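Local coordinates for glucocorticoid Modulatory Element Binding protein-1 (Homo sapiens, PDB 1OQJ) that binds glucocorticoid modulatory elements in promoter DNA through its SAND domain, raises sensitivity to low glucocorticoid concentrations and serves as an auxiliary factor in parvovirus replication, at residues H47-A52 with K61-L66. Residues are numbered along the deposited sequence; the frame is centred on the assembly and turned at random.
Sequences HFVHLA and KRAIRL
Ala63, the last residue of helix 60-63, and Ile64 just after it pack against Val49 and Phe48 on the inner face of helix 45-51 in a wholly apolar contact. The backbones are closest at Ala63, whose CA lies 6.8 Å from the CA of Val49. The methyl CB of Ala63 meets one branch of that valine, CG1, at 3.9 Å, and Lys54 and Leu57 from the intervening loop also touch Ala63. Ile64, the first residue to leave the helical conformation, reaches farther across. Its CG1 is swung to the side opposite its carbonyl carbon (chi1 -62°) and lies 3.5 Å from Val49 CG2. Of the two valine branches, CG1 meets Ala63 alone, whereas CG2 is also approached by Ala63 CB, at 4.1 Å. The isoleucine chain then runs on extended to CD1, which touches the same Val49 CG2 at 3.9 Å and arrives at the edge of the Phe48 ring, near its plane, 4.1 Å from CD2. Another aromatic ring, that of Phe38, packs edge-to-face with Phe48. The contact thus joins helix 45-51 to the end of helix 60-63 and the residue that follows, within the hydrophobic core of the SAND alpha-beta fold. This part of the domain carries the DNA-binding residues Lys54, Lys58 and Lys61; Lys61, which touches Arg72 and Met75 of helix 71-76, closes the KDWK motif, residues 58-61, characteristic of SAND domains.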
loop_
_atom_site.group_PDB
_atom_site.type_symbol
_atom_site.label_atom_id
_atom_site.label_comp_id
_atom_site.label_asym_id
_atom_site.label_seq_id
_atom_site.Cartn_x
_atom_site.Cartn_y
_atom_site.Cartn_z
ATOM N N HIS A 47 6.894 -2.790 5.943
ATOM C CA HIS A 47 7.439 -2.100 7.105
ATOM C C HIS A 47 6.398 -1.227 7.791
ATOM O O HIS A 47 6.343 -1.177 9.022
ATOM C CB HIS A 47 8.667 -1.282 6.709
ATOM C CG HIS A 47 9.870 -2.126 6.423
ATOM N ND1 HIS A 47 11.021 -1.624 5.856
ATOM C CD2 HIS A 47 10.103 -3.444 6.642
ATOM C CE1 HIS A 47 11.911 -2.595 5.736
ATOM N NE2 HIS A 47 11.379 -3.709 6.205
ATOM N N PHE A 48 5.566 -0.545 7.010
ATOM C CA PHE A 48 4.526 0.284 7.601
ATOM C C PHE A 48 3.619 -0.592 8.465
ATOM O O PHE A 48 3.323 -0.259 9.613
ATOM C CB PHE A 48 3.701 0.959 6.503
ATOM C CG PHE A 48 2.505 1.708 7.015
ATOM C CD1 PHE A 48 2.644 2.662 8.022
ATOM C CD2 PHE A 48 1.236 1.462 6.494
ATOM C CE1 PHE A 48 1.539 3.366 8.507
ATOM C CE2 PHE A 48 0.121 2.158 6.966
ATOM C CZ PHE A 48 0.276 3.112 7.976
ATOM N N VAL A 49 3.184 -1.716 7.906
ATOM C CA VAL A 49 2.315 -2.639 8.622
ATOM C C VAL A 49 2.976 -3.148 9.901
ATOM O O VAL A 49 2.323 -3.273 10.939
ATOM C CB VAL A 49 1.925 -3.832 7.715
ATOM C CG1 VAL A 49 1.217 -4.915 8.530
ATOM C CG2 VAL A 49 1.014 -3.344 6.595
ATOM N N HIS A 50 4.274 -3.426 9.834
ATOM C CA HIS A 50 4.975 -3.911 11.010
ATOM C C HIS A 50 5.011 -2.859 12.106
ATOM O O HIS A 50 4.719 -3.149 13.267
ATOM C CB HIS A 50 6.405 -4.308 10.679
ATOM C CG HIS A 50 7.117 -4.925 11.838
ATOM N ND1 HIS A 50 6.896 -6.228 12.231
ATOM C CD2 HIS A 50 7.959 -4.392 12.755
ATOM C CE1 HIS A 50 7.569 -6.469 13.341
ATOM N NE2 HIS A 50 8.222 -5.371 13.682
ATOM N N LEU A 51 5.383 -1.638 11.732
ATOM C CA LEU A 51 5.466 -0.543 12.690
ATOM C C LEU A 51 4.102 -0.199 13.273
ATOM O O LEU A 51 4.005 0.273 14.410
ATOM C CB LEU A 51 6.083 0.692 12.023
ATOM C CG LEU A 51 7.544 0.526 11.599
ATOM C CD1 LEU A 51 8.012 1.759 10.843
ATOM C CD2 LEU A 51 8.411 0.296 12.837
ATOM N N ALA A 52 3.050 -0.438 12.493
ATOM C CA ALA A 52 1.686 -0.168 12.930
ATOM C C ALA A 52 1.183 -1.306 13.817
ATOM O O ALA A 52 0.097 -1.217 14.391
ATOM C CB ALA A 52 0.771 0.007 11.720
ATOM N N LYS A 61 -2.149 -6.391 2.468
ATOM C CA LYS A 61 -3.241 -5.809 1.693
ATOM C C LYS A 61 -4.531 -5.712 2.495
ATOM O O LYS A 61 -5.402 -4.910 2.174
ATOM C CB LYS A 61 -3.493 -6.614 0.420
ATOM C CG LYS A 61 -2.290 -6.722 -0.492
ATOM C CD LYS A 61 -2.643 -7.444 -1.780
ATOM C CE LYS A 61 -1.397 -7.894 -2.524
ATOM N NZ LYS A 61 -0.655 -8.937 -1.759
ATOM N N ARG A 62 -4.666 -6.535 3.531
ATOM C CA ARG A 62 -5.858 -6.475 4.360
ATOM C C ARG A 62 -5.598 -5.665 5.632
ATOM O O ARG A 62 -6.531 -5.154 6.248
ATOM C CB ARG A 62 -6.349 -7.888 4.704
ATOM C CG ARG A 62 -7.014 -8.611 3.530
ATOM C CD ARG A 62 -7.756 -9.859 3.996
ATOM N NE ARG A 62 -8.615 -10.425 2.957
ATOM C CZ ARG A 62 -8.175 -11.066 1.879
ATOM N NH1 ARG A 62 -6.874 -11.235 1.688
ATOM N NH2 ARG A 62 -9.037 -11.537 0.988
ATOM N N ALA A 63 -4.326 -5.536 6.008
ATOM C CA ALA A 63 -3.940 -4.779 7.198
ATOM C C ALA A 63 -4.022 -3.275 6.936
ATOM O O ALA A 63 -4.396 -2.500 7.815
ATOM C CB ALA A 63 -2.524 -5.153 7.619
ATOM N N ILE A 64 -3.655 -2.867 5.725
ATOM C CA ILE A 64 -3.709 -1.458 5.353
ATOM C C ILE A 64 -5.107 -1.112 4.861
ATOM O O ILE A 64 -5.707 -1.865 4.094
ATOM C CB ILE A 64 -2.705 -1.134 4.230
ATOM C CG1 ILE A 64 -1.280 -1.406 4.716
ATOM C CG2 ILE A 64 -2.851 0.322 3.794
ATOM C CD1 ILE A 64 -0.211 -1.117 3.671
ATOM N N ARG A 65 -5.619 0.032 5.301
ATOM C CA ARG A 65 -6.945 0.479 4.899
ATOM C C ARG A 65 -6.878 1.861 4.253
ATOM O O ARG A 65 -5.980 2.653 4.533
ATOM C CB ARG A 65 -7.884 0.519 6.109
ATOM C CG ARG A 65 -8.263 -0.858 6.644
ATOM C CD ARG A 65 -9.101 -0.757 7.914
ATOM N NE ARG A 65 -9.381 -2.070 8.495
ATOM C CZ ARG A 65 -10.336 -2.895 8.075
ATOM N NH1 ARG A 65 -11.121 -2.550 7.064
ATOM N NH2 ARG A 65 -10.504 -4.071 8.664
ATOM N N LEU A 66 -7.828 2.128 3.369
ATOM C CA LEU A 66 -7.916 3.404 2.684
ATOM C C LEU A 66 -9.376 3.794 2.886
ATOM O O LEU A 66 -10.279 3.130 2.382
ATOM C CB LEU A 66 -7.570 3.213 1.206
ATOM C CG LEU A 66 -7.232 4.453 0.379
ATOM C CD1 LEU A 66 -6.461 4.032 -0.860
ATOM C CD2 LEU A 66 -8.503 5.194 0.005
#